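Local coordinates for A-type flavoprotein (PDB 2Q9U) that probably scavenges oxygen as a flavodiiron protein, reducing dioxygen at a mu-oxo-diiron centre with electrons delivered through flavin mononucleotide, at residues Ala86-Ser92 / His115-Tyr120; Ala104-Lys110 / Ala125-Val130; Lys197-Asn202 / Ile298-Leu303; Ala201-Leu206 / Tyr332-Leu338. All coordinates share one frame; numbering follows the deposited sequence.

How the contacts relate
Contacts 1 and 2 lie in the metallo-beta-lactamase-like domain, with centres 13 Å apart, and share a beta-alpha-beta unit: contact 2 pairs its two strands, and contact 1 backs the end of its helix against the iron-binding loop. They meet where L116 CD1 lies 3.8 Å from W127 CZ3. Contacts 3 and 4, with centres 8 Å apart, start from helix 189-204 and share A201 and N202; together they join this domain to the flavodoxin-like one. Contact 1 holds three ligands of the diiron centre, whereas the T109 side chain of contact 2 is about 14 Å from the diiron group (nearest atoms). Contacts 1 and 4, and contact 3 through I298, also touch the second subunit.

Contact 1: Ala86-Ser92 / His115-Tyr120; sequences AEGDHAS and HLKILY. With FEO (mu-oxo-diiron), chain G.
Y120 turns its CG anti to its own carbonyl carbon (chi1 -59°), which carries the phenol into the loop, where it meets A86, A91 and S92. On the loop, E87 places CG opposite its backbone N (chi1 -161°) and stays extended, which brings its carboxylate to one iron. Y120 OH donates to A86 O at 2.9 Å, although its exact place is less sure because the model is tight there. The A91 backbone lies over one ring face, toward the rim, and A91 CB comes within 3.5 Å of Y120 CE2; L119 CB backs the opposite face. A86 suits its place by being small: its CB comes within 3.6 Å of H115 CB, so loop and helix close up. L116 CD2 fills the corner, 3.9 Å from A91 CB. S92 OG stitches the turn by donating to G88 O at 3.0 Å, and it also bonds Y59 N. On the far side, E87 OE1 binds one iron at 2.1 Å, while D89 OD2 and H90 NE2 take the other. H85, H152, D171 and H230 complete the site, and Y267 of the second subunit hydrogen-bonds E87 OE2. Helix packing thus backs a first-shell loop whose H85-x-E87-x-D89-H90 sequence is the iron-binding motif of flavodiiron proteins, set in a metallo-beta-lactamase fold.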
# COMPACT_ATOMS: atom_id res chain seq x y z
N ALA A 86 -1.12 -30.99 -5.72
CA ALA A 86 0.24 -30.72 -6.17
C ALA A 86 0.59 -29.23 -6.14
O ALA A 86 1.73 -28.85 -6.43
CB ALA A 86 0.45 -31.28 -7.58
N GLU A 87 -0.38 -28.38 -5.80
CA GLU A 87 -0.13 -26.93 -5.75
C GLU A 87 1.02 -26.60 -4.78
O GLU A 87 1.17 -27.26 -3.73
CB GLU A 87 -1.41 -26.13 -5.43
CG GLU A 87 -1.29 -24.63 -5.81
CD GLU A 87 -2.53 -23.86 -5.51
OE1 GLU A 87 -3.61 -24.49 -5.47
OE2 GLU A 87 -2.42 -22.64 -5.28
N GLY A 88 1.83 -25.62 -5.16
CA GLY A 88 3.05 -25.25 -4.42
C GLY A 88 2.89 -25.01 -2.92
O GLY A 88 3.78 -25.34 -2.14
N ASP A 89 1.77 -24.43 -2.51
CA ASP A 89 1.56 -24.16 -1.10
C ASP A 89 1.55 -25.42 -0.22
O ASP A 89 1.86 -25.33 0.97
CB ASP A 89 0.35 -23.26 -0.83
CG ASP A 89 -0.95 -23.80 -1.43
OD1 ASP A 89 -0.93 -24.40 -2.52
OD2 ASP A 89 -2.02 -23.58 -0.82
N HIS A 90 1.22 -26.58 -0.78
CA HIS A 90 1.30 -27.83 -0.01
C HIS A 90 2.36 -28.78 -0.52
O HIS A 90 2.40 -29.93 -0.08
CB HIS A 90 -0.05 -28.56 -0.11
CG HIS A 90 -1.19 -27.64 0.14
ND1 HIS A 90 -1.47 -27.15 1.39
CD2 HIS A 90 -2.05 -27.03 -0.72
CE1 HIS A 90 -2.47 -26.29 1.31
NE2 HIS A 90 -2.84 -26.20 0.04
N ALA A 91 3.18 -28.35 -1.46
CA ALA A 91 4.01 -29.33 -2.16
C ALA A 91 5.43 -28.90 -2.50
O ALA A 91 6.29 -29.75 -2.70
CB ALA A 91 3.27 -29.85 -3.45
N SER A 92 5.69 -27.59 -2.58
CA SER A 92 6.92 -27.15 -3.24
C SER A 92 8.20 -27.45 -2.46
O SER A 92 9.30 -27.50 -3.07
CB SER A 92 6.86 -25.69 -3.68
OG SER A 92 6.66 -24.82 -2.58
N HIS A 115 1.39 -34.28 -11.92
CA HIS A 115 1.57 -32.86 -11.63
C HIS A 115 2.78 -32.61 -10.72
O HIS A 115 3.56 -31.69 -10.97
CB HIS A 115 0.28 -32.22 -11.08
CG HIS A 115 -0.84 -32.13 -12.08
ND1 HIS A 115 -2.13 -31.81 -11.72
CD2 HIS A 115 -0.87 -32.38 -13.41
CE1 HIS A 115 -2.91 -31.83 -12.80
NE2 HIS A 115 -2.17 -32.17 -13.84
N LEU A 116 2.96 -33.44 -9.68
CA LEU A 116 4.13 -33.34 -8.81
C LEU A 116 5.44 -33.48 -9.60
O LEU A 116 6.41 -32.74 -9.39
CB LEU A 116 4.10 -34.42 -7.70
CG LEU A 116 3.11 -34.23 -6.55
CD1 LEU A 116 3.00 -35.53 -5.70
CD2 LEU A 116 3.48 -33.02 -5.69
N LYS A 117 5.49 -34.46 -10.49
CA LYS A 117 6.70 -34.65 -11.30
C LYS A 117 6.98 -33.46 -12.23
O LYS A 117 8.13 -33.04 -12.37
CB LYS A 117 6.63 -35.94 -12.10
CG LYS A 117 6.82 -37.22 -11.34
CD LYS A 117 6.53 -38.38 -12.30
CE LYS A 117 6.66 -39.73 -11.65
NZ LYS A 117 6.46 -40.86 -12.64
N ILE A 118 5.94 -32.91 -12.85
CA ILE A 118 6.14 -31.78 -13.79
C ILE A 118 6.60 -30.52 -13.05
O ILE A 118 7.49 -29.80 -13.51
CB ILE A 118 4.86 -31.46 -14.60
CG1 ILE A 118 4.58 -32.58 -15.60
CG2 ILE A 118 5.05 -30.16 -15.40
CD1 ILE A 118 3.25 -32.47 -16.27
N LEU A 119 6.03 -30.31 -11.88
CA LEU A 119 6.35 -29.16 -11.08
C LEU A 119 7.69 -29.24 -10.37
O LEU A 119 8.31 -28.28 -10.14
CB LEU A 119 5.24 -28.87 -10.09
CG LEU A 119 4.00 -28.31 -10.75
CD1 LEU A 119 2.82 -28.34 -9.88
CD2 LEU A 119 4.26 -26.93 -11.31
N TYR A 120 8.08 -30.43 -9.99
CA TYR A 120 8.99 -30.52 -8.85
C TYR A 120 10.11 -31.52 -9.13
O TYR A 120 11.12 -31.54 -8.43
CB TYR A 120 8.23 -30.92 -7.59
CG TYR A 120 7.13 -29.95 -7.21
CD1 TYR A 120 7.36 -28.59 -7.16
CD2 TYR A 120 5.86 -30.41 -6.89
CE1 TYR A 120 6.36 -27.70 -6.82
CE2 TYR A 120 4.85 -29.53 -6.53
CZ TYR A 120 5.11 -28.18 -6.50
OH TYR A 120 4.11 -27.30 -6.15
FE1 FEO G . -3.88 -24.46 -0.79
FE2 FEO G . -4.89 -25.31 -3.99
O FEO G . -3.50 -25.05 -2.50

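Contact 2: Ala104-Lys110 / Ala125-Val130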
# COMPACT_ATOMS: atom_id res chain seq x y z
N ALA A 104 10.79 -43.38 2.54
CA ALA A 104 9.38 -43.12 2.29
C ALA A 104 8.94 -43.48 0.88
O ALA A 104 9.72 -43.41 -0.06
CB ALA A 104 9.07 -41.64 2.58
N THR A 105 7.67 -43.82 0.75
CA THR A 105 6.97 -43.93 -0.51
C THR A 105 5.95 -42.80 -0.57
O THR A 105 5.22 -42.56 0.40
CB THR A 105 6.25 -45.30 -0.60
OG1 THR A 105 7.23 -46.35 -0.58
CG2 THR A 105 5.43 -45.43 -1.86
N PHE A 106 5.90 -42.11 -1.71
CA PHE A 106 4.97 -41.00 -1.93
C PHE A 106 3.67 -41.58 -2.46
O PHE A 106 3.68 -42.32 -3.45
CB PHE A 106 5.60 -39.95 -2.86
CG PHE A 106 6.65 -39.14 -2.17
CD1 PHE A 106 6.30 -37.99 -1.45
CD2 PHE A 106 7.98 -39.57 -2.17
CE1 PHE A 106 7.28 -37.25 -0.76
CE2 PHE A 106 8.95 -38.86 -1.48
CZ PHE A 106 8.60 -37.69 -0.77
N VAL A 107 2.57 -41.28 -1.76
CA VAL A 107 1.28 -41.90 -2.02
C VAL A 107 0.34 -40.84 -2.55
O VAL A 107 0.09 -39.84 -1.87
CB VAL A 107 0.67 -42.48 -0.72
CG1 VAL A 107 -0.70 -43.10 -0.99
CG2 VAL A 107 1.60 -43.48 -0.04
N CYS A 108 -0.20 -41.06 -3.74
CA CYS A 108 -1.12 -40.12 -4.34
C CYS A 108 -1.79 -40.76 -5.54
O CYS A 108 -1.45 -41.88 -5.94
CB CYS A 108 -0.35 -38.86 -4.78
SG CYS A 108 1.06 -39.20 -5.92
N THR A 109 -2.74 -40.04 -6.12
CA THR A 109 -3.43 -40.48 -7.33
C THR A 109 -2.51 -40.26 -8.54
O THR A 109 -1.50 -39.56 -8.46
CB THR A 109 -4.73 -39.68 -7.56
OG1 THR A 109 -4.40 -38.30 -7.71
CG2 THR A 109 -5.74 -39.87 -6.40
N LYS A 110 -2.89 -40.85 -9.67
CA LYS A 110 -2.10 -40.73 -10.88
C LYS A 110 -1.99 -39.27 -11.35
O LYS A 110 -0.89 -38.80 -11.69
CB LYS A 110 -2.68 -41.62 -11.98
CG LYS A 110 -1.89 -41.58 -13.29
CD LYS A 110 -0.40 -41.87 -13.10
CE LYS A 110 -0.05 -43.33 -13.29
NZ LYS A 110 1.41 -43.56 -13.04
N ALA A 125 12.05 -40.49 -6.63
CA ALA A 125 10.99 -40.88 -5.69
C ALA A 125 10.44 -42.28 -5.93
O ALA A 125 10.33 -42.73 -7.09
CB ALA A 125 9.86 -39.85 -5.70
N THR A 126 10.07 -42.95 -4.83
CA THR A 126 9.28 -44.19 -4.85
C THR A 126 7.82 -43.83 -4.65
O THR A 126 7.46 -43.13 -3.69
CB THR A 126 9.75 -45.18 -3.74
OG1 THR A 126 11.11 -45.51 -3.98
CG2 THR A 126 8.94 -46.47 -3.73
N TRP A 127 6.97 -44.30 -5.57
CA TRP A 127 5.57 -43.93 -5.61
C TRP A 127 4.67 -45.12 -5.29
O TRP A 127 5.01 -46.27 -5.57
CB TRP A 127 5.21 -43.42 -7.01
CG TRP A 127 6.02 -42.24 -7.47
CD1 TRP A 127 7.17 -42.26 -8.24
CD2 TRP A 127 5.73 -40.87 -7.22
NE1 TRP A 127 7.61 -40.98 -8.46
CE2 TRP A 127 6.73 -40.10 -7.86
CE3 TRP A 127 4.72 -40.21 -6.49
CZ2 TRP A 127 6.76 -38.70 -7.78
CZ3 TRP A 127 4.73 -38.82 -6.44
CH2 TRP A 127 5.75 -38.08 -7.08
N LEU A 128 3.52 -44.83 -4.69
CA LEU A 128 2.42 -45.77 -4.63
C LEU A 128 1.21 -45.01 -5.16
O LEU A 128 0.73 -44.07 -4.51
CB LEU A 128 2.16 -46.25 -3.19
CG LEU A 128 0.94 -47.14 -3.00
CD1 LEU A 128 1.00 -48.42 -3.87
CD2 LEU A 128 0.74 -47.48 -1.52
N ILE A 129 0.75 -45.42 -6.33
CA ILE A 129 -0.43 -44.80 -6.94
C ILE A 129 -1.74 -45.41 -6.42
O ILE A 129 -1.96 -46.64 -6.50
CB ILE A 129 -0.37 -44.83 -8.49
CG1 ILE A 129 0.92 -44.15 -9.02
CG2 ILE A 129 -1.64 -44.19 -9.09
CD1 ILE A 129 1.26 -42.76 -8.40
N VAL A 130 -2.60 -44.54 -5.89
CA VAL A 130 -3.85 -44.97 -5.25
C VAL A 130 -5.04 -44.43 -6.03
O VAL A 130 -4.88 -43.53 -6.86
CB VAL A 130 -3.93 -44.51 -3.77
CG1 VAL A 130 -2.82 -45.20 -2.95
CG2 VAL A 130 -3.84 -42.98 -3.63
O HOH W 1 10.61 -41.87 -2.21
O HOH W 2 -4.96 -42.91 -9.27
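Strands 105-108 and 127-129 run parallel, their axes 4.6 Å apart at closest and 22° from alignment, as the two strands of a beta-alpha-beta unit whose crossover is helix 110-120. F106 and C108 supply the bonds on one strand: F106 N reaches T126 O at 2.7 Å, F106 O receives L128 N, C108 N gives a longer bond to L128 O, and C108 O receives V130 N. Strand 127-129 is the outermost of its sheet within the chain, and strand 80-82 lies beyond 105-108.

The two faces differ in what they meet. V107 and V130 lie crosswise, with V107 CG1 3.6 Å from V130 CG1, and both touch F145 on strand 142-147 of the other sheet; branched apolar residues suit this sandwich interior. T105 CG2 packs against L128 CB at 3.6 Å on the same strand pair. Where strand 105-108 gives way to the helix, T109 is the N-cap, its OG1 making a weak bond to C112 N.

F106, C108, W127 and I129 share the other face, toward helix 110-120, whose Q113 touches the last three. The broad indole of W127 bridges its neighbours: CE3 lies 3.7 Å from F106 CB, while A125 CB stands 3.5 Å above the ring plane, toward its rim. C108 places its sulfur between its backbone N and carbonyl carbon (chi1 56°), and SG comes obliquely to within 3.7 Å of W127 CZ3.

Contact 3: Lys197-Asn202 / Ile298-Leu303; sequences KEYTAN and ITKVAL. With NO3 (nitrate ion), chain C.
N202 reaches across from its helix to donate through ND2 to T299 O at 3.2 Å, the one direct hydrogen bond in a near-perpendicular helix-helix packing that joins the beta-lactamase-like domain to the flavodoxin-like domain. The segment axes cross at 97° and approach to 8.4 Å. Small residues permit this closeness: A201 CB sits 3.5 Å from A302 O, and A302 CB lies against the N202 amide. L303 spreads its CD1 over the backbone of E198, 3.8 Å from its CA, and the extended E198 chain crosses T299 at about a right angle, its CD on the T299 methyl.

The next shell fixes these groups. The second N-H of N202 ND2 bonds E198 O at 2.8 Å, and both acceptors lie in the amide plane, so the amide is held flat between the helices; its OD1 accepts from Y332 OH. E198 O in turn accepts N202 N from the opposite face of its carbonyl plane. T299 OG1 bonds H34 N. Farther out, K300 NZ makes salt bridges with D297 and D36, and a water joins it to E198, lying 2.8 Å from E198 OE2 and 2.7 Å from K300 NZ.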
# COMPACT_ATOMS: atom_id res chain seq x y z
N LYS A 197 -15.93 -18.59 4.35
CA LYS A 197 -16.72 -18.04 3.21
C LYS A 197 -15.88 -17.27 2.21
O LYS A 197 -16.08 -17.38 0.98
CB LYS A 197 -17.86 -17.15 3.71
CG LYS A 197 -19.00 -17.91 4.37
CD LYS A 197 -20.04 -16.91 4.92
CE LYS A 197 -21.09 -17.59 5.76
NZ LYS A 197 -22.03 -16.61 6.43
N GLU A 198 -14.91 -16.50 2.70
CA GLU A 198 -14.05 -15.77 1.78
C GLU A 198 -13.25 -16.77 0.92
O GLU A 198 -13.05 -16.57 -0.29
CB GLU A 198 -13.10 -14.82 2.53
CG GLU A 198 -12.45 -13.76 1.62
CD GLU A 198 -11.49 -12.88 2.39
OE1 GLU A 198 -10.50 -13.42 2.92
OE2 GLU A 198 -11.73 -11.66 2.48
N TYR A 199 -12.78 -17.84 1.56
CA TYR A 199 -12.02 -18.87 0.82
C TYR A 199 -12.90 -19.54 -0.25
O TYR A 199 -12.50 -19.70 -1.42
CB TYR A 199 -11.48 -19.92 1.79
CG TYR A 199 -10.51 -20.85 1.13
CD1 TYR A 199 -10.97 -21.97 0.42
CD2 TYR A 199 -9.13 -20.63 1.23
CE1 TYR A 199 -10.06 -22.86 -0.19
CE2 TYR A 199 -8.22 -21.50 0.63
CZ TYR A 199 -8.70 -22.62 -0.09
OH TYR A 199 -7.77 -23.46 -0.67
N THR A 200 -14.11 -19.92 0.15
CA THR A 200 -15.08 -20.53 -0.77
C THR A 200 -15.34 -19.64 -1.99
O THR A 200 -15.25 -20.09 -3.15
CB THR A 200 -16.41 -20.81 -0.07
OG1 THR A 200 -16.16 -21.56 1.12
CG2 THR A 200 -17.31 -21.64 -0.99
N ALA A 201 -15.66 -18.37 -1.71
CA ALA A 201 -15.96 -17.40 -2.75
C ALA A 201 -14.80 -17.23 -3.74
O ALA A 201 -15.03 -17.18 -4.96
CB ALA A 201 -16.31 -16.00 -2.08
N ASN A 202 -13.56 -17.18 -3.23
CA ASN A 202 -12.38 -16.82 -4.05
C ASN A 202 -11.69 -17.97 -4.73
O ASN A 202 -11.06 -17.77 -5.76
CB ASN A 202 -11.33 -16.10 -3.20
CG ASN A 202 -11.69 -14.64 -2.98
OD1 ASN A 202 -11.34 -13.78 -3.78
ND2 ASN A 202 -12.39 -14.37 -1.88
N ILE A 298 -10.27 -7.15 -5.04
CA ILE A 298 -11.10 -8.14 -5.72
C ILE A 298 -11.47 -9.29 -4.77
O ILE A 298 -12.49 -9.95 -4.95
CB ILE A 298 -10.39 -8.67 -7.02
CG1 ILE A 298 -8.99 -9.24 -6.69
CG2 ILE A 298 -10.36 -7.57 -8.13
CD1 ILE A 298 -8.35 -10.07 -7.80
N THR A 299 -10.63 -9.55 -3.76
CA THR A 299 -10.91 -10.61 -2.79
C THR A 299 -12.20 -10.32 -1.99
O THR A 299 -13.04 -11.21 -1.75
CB THR A 299 -9.72 -10.82 -1.82
OG1 THR A 299 -8.51 -10.93 -2.59
CG2 THR A 299 -9.92 -12.09 -0.96
N LYS A 300 -12.35 -9.07 -1.60
CA LYS A 300 -13.55 -8.62 -0.89
C LYS A 300 -14.76 -8.53 -1.84
O LYS A 300 -15.90 -8.81 -1.44
CB LYS A 300 -13.22 -7.29 -0.18
CG LYS A 300 -12.21 -7.60 0.97
CD LYS A 300 -11.63 -6.39 1.67
CE LYS A 300 -10.56 -6.87 2.68
NZ LYS A 300 -9.32 -7.45 2.01
N VAL A 301 -14.51 -8.15 -3.08
CA VAL A 301 -15.59 -8.15 -4.09
C VAL A 301 -16.19 -9.58 -4.18
O VAL A 301 -17.43 -9.78 -4.18
CB VAL A 301 -15.07 -7.63 -5.47
CG1 VAL A 301 -16.11 -7.81 -6.58
CG2 VAL A 301 -14.66 -6.12 -5.37
N ALA A 302 -15.31 -10.58 -4.27
CA ALA A 302 -15.74 -11.99 -4.34
C ALA A 302 -16.48 -12.36 -3.06
O ALA A 302 -17.58 -12.90 -3.12
CB ALA A 302 -14.55 -12.93 -4.59
N LEU A 303 -15.91 -12.02 -1.91
CA LEU A 303 -16.59 -12.29 -0.63
C LEU A 303 -18.05 -11.80 -0.59
O LEU A 303 -18.97 -12.54 -0.18
CB LEU A 303 -15.80 -11.63 0.50
CG LEU A 303 -16.41 -11.62 1.91
CD1 LEU A 303 -16.60 -13.08 2.44
CD2 LEU A 303 -15.56 -10.80 2.87
N NO3 C . -5.31 -22.28 -2.50
O1 NO3 C . -5.49 -20.92 -2.63
O2 NO3 C . -4.96 -22.77 -1.27
O3 NO3 C . -5.51 -23.16 -3.54
O HOH W 3 -9.41 -10.19 1.86

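Contact 4: Ala201-Leu206 / Tyr332-Leu338; sequences ANILGL and YVRGLTL
At the interface of the beta-lactamase-like and flavodoxin-like domains, the end of helix 189-204, widened by a pi-type turn, meets the C-terminal end of helix 324-336. Y332 OH donates to N202 OD1 at 2.7 Å, in the carbonyl plane and on a lone pair; amide and ring planes stand 39° apart. The tyrosine reaches this far because its CG leaves opposite the backbone N (chi1 -164°). L336 CD1 lies over one face of that ring, toward its rim, while L336 CD2 sits 3.3 Å from N202 O. Leucine methyls also enclose A201 O, with L336 CD1 at 3.5 Å and L338 CD2 at 3.7 Å, and this buried carbonyl finds no polar partner in the model.

G205 suits its place because a CB would run into L336 O. Beside it, L206 CD2 meets L336 CD2 at 3.9 Å, and N319 of the second subunit packs on both leucines. T337, at positive phi (63°), turns the chain out of its helix, and its OG1 bonds L336 O at 2.7 Å. With T337 N bonded to R334 O and L338 N weakly to V333 O, this helix ends in a Schellman motif, with L336 and L338 packed on the other domain's helix end.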
# COMPACT_ATOMS: atom_id res chain seq x y z
N ALA A 201 -15.66 -18.37 -1.71
CA ALA A 201 -15.96 -17.40 -2.75
C ALA A 201 -14.80 -17.23 -3.74
O ALA A 201 -15.03 -17.18 -4.96
CB ALA A 201 -16.31 -16.00 -2.08
N ASN A 202 -13.56 -17.18 -3.23
CA ASN A 202 -12.38 -16.82 -4.05
C ASN A 202 -11.69 -17.97 -4.73
O ASN A 202 -11.06 -17.77 -5.76
CB ASN A 202 -11.33 -16.10 -3.20
CG ASN A 202 -11.69 -14.64 -2.98
OD1 ASN A 202 -11.34 -13.78 -3.78
ND2 ASN A 202 -12.39 -14.37 -1.88
N ILE A 203 -11.77 -19.16 -4.14
CA ILE A 203 -11.02 -20.32 -4.66
C ILE A 203 -11.98 -21.32 -5.31
O ILE A 203 -11.67 -21.89 -6.37
CB ILE A 203 -10.17 -20.98 -3.55
CG1 ILE A 203 -9.30 -19.93 -2.81
CG2 ILE A 203 -9.34 -22.18 -4.12
CD1 ILE A 203 -8.39 -19.14 -3.72
N LEU A 204 -13.14 -21.48 -4.70
CA LEU A 204 -14.04 -22.56 -5.09
C LEU A 204 -15.25 -22.11 -5.88
O LEU A 204 -16.08 -22.95 -6.27
CB LEU A 204 -14.47 -23.36 -3.84
CG LEU A 204 -13.37 -23.96 -2.93
CD1 LEU A 204 -14.00 -24.57 -1.65
CD2 LEU A 204 -12.49 -24.99 -3.63
N GLY A 205 -15.37 -20.80 -6.09
CA GLY A 205 -16.66 -20.20 -6.52
C GLY A 205 -17.27 -20.87 -7.75
O GLY A 205 -18.49 -20.99 -7.86
N LEU A 206 -16.42 -21.28 -8.69
CA LEU A 206 -16.87 -21.86 -9.95
C LEU A 206 -17.05 -23.40 -9.88
O LEU A 206 -17.41 -24.03 -10.90
CB LEU A 206 -15.92 -21.51 -11.11
CG LEU A 206 -14.47 -22.03 -11.13
CD1 LEU A 206 -13.88 -21.80 -12.50
CD2 LEU A 206 -13.55 -21.36 -10.09
N TYR A 332 -12.89 -10.94 -12.50
CA TYR A 332 -12.71 -11.84 -11.37
C TYR A 332 -14.04 -12.52 -11.05
O TYR A 332 -14.10 -13.76 -10.91
CB TYR A 332 -12.21 -11.07 -10.14
CG TYR A 332 -11.64 -11.98 -9.08
CD1 TYR A 332 -10.68 -12.96 -9.40
CD2 TYR A 332 -12.04 -11.86 -7.77
CE1 TYR A 332 -10.15 -13.79 -8.38
CE2 TYR A 332 -11.49 -12.65 -6.76
CZ TYR A 332 -10.54 -13.61 -7.07
OH TYR A 332 -10.01 -14.42 -6.06
N VAL A 333 -15.09 -11.71 -10.94
CA VAL A 333 -16.43 -12.20 -10.61
C VAL A 333 -16.99 -13.15 -11.69
O VAL A 333 -17.62 -14.18 -11.36
CB VAL A 333 -17.38 -11.00 -10.30
CG1 VAL A 333 -18.83 -11.41 -10.39
CG2 VAL A 333 -17.07 -10.43 -8.92
N ARG A 334 -16.74 -12.81 -12.96
CA ARG A 334 -17.11 -13.65 -14.10
C ARG A 334 -16.45 -15.03 -13.99
O ARG A 334 -17.14 -16.04 -14.09
CB ARG A 334 -16.72 -12.98 -15.44
CG ARG A 334 -16.97 -13.85 -16.71
CD ARG A 334 -16.53 -13.11 -18.01
NE ARG A 334 -15.07 -13.20 -18.22
CZ ARG A 334 -14.21 -12.17 -18.27
NH1 ARG A 334 -14.63 -10.91 -18.11
NH2 ARG A 334 -12.92 -12.41 -18.47
N GLY A 335 -15.14 -15.05 -13.76
CA GLY A 335 -14.36 -16.29 -13.67
C GLY A 335 -14.87 -17.18 -12.55
O GLY A 335 -14.90 -18.42 -12.66
N LEU A 336 -15.27 -16.56 -11.45
CA LEU A 336 -15.76 -17.30 -10.28
C LEU A 336 -17.26 -17.62 -10.31
O LEU A 336 -17.72 -18.33 -9.44
CB LEU A 336 -15.36 -16.56 -8.98
CG LEU A 336 -13.85 -16.59 -8.64
CD1 LEU A 336 -13.48 -15.47 -7.64
CD2 LEU A 336 -13.38 -17.96 -8.14
N THR A 337 -17.99 -17.09 -11.30
CA THR A 337 -19.44 -17.36 -11.52
C THR A 337 -20.37 -16.90 -10.37
O THR A 337 -21.55 -17.26 -10.34
CB THR A 337 -19.76 -18.89 -11.85
OG1 THR A 337 -19.69 -19.68 -10.65
CG2 THR A 337 -18.79 -19.45 -12.89
N LEU A 338 -19.84 -16.06 -9.48
CA LEU A 338 -20.51 -15.64 -8.25
C LEU A 338 -21.84 -14.91 -8.43
O LEU A 338 -22.66 -14.93 -7.53
CB LEU A 338 -19.58 -14.75 -7.44
CG LEU A 338 -18.26 -15.43 -7.06
CD1 LEU A 338 -17.28 -14.39 -6.47
CD2 LEU A 338 -18.49 -16.59 -6.12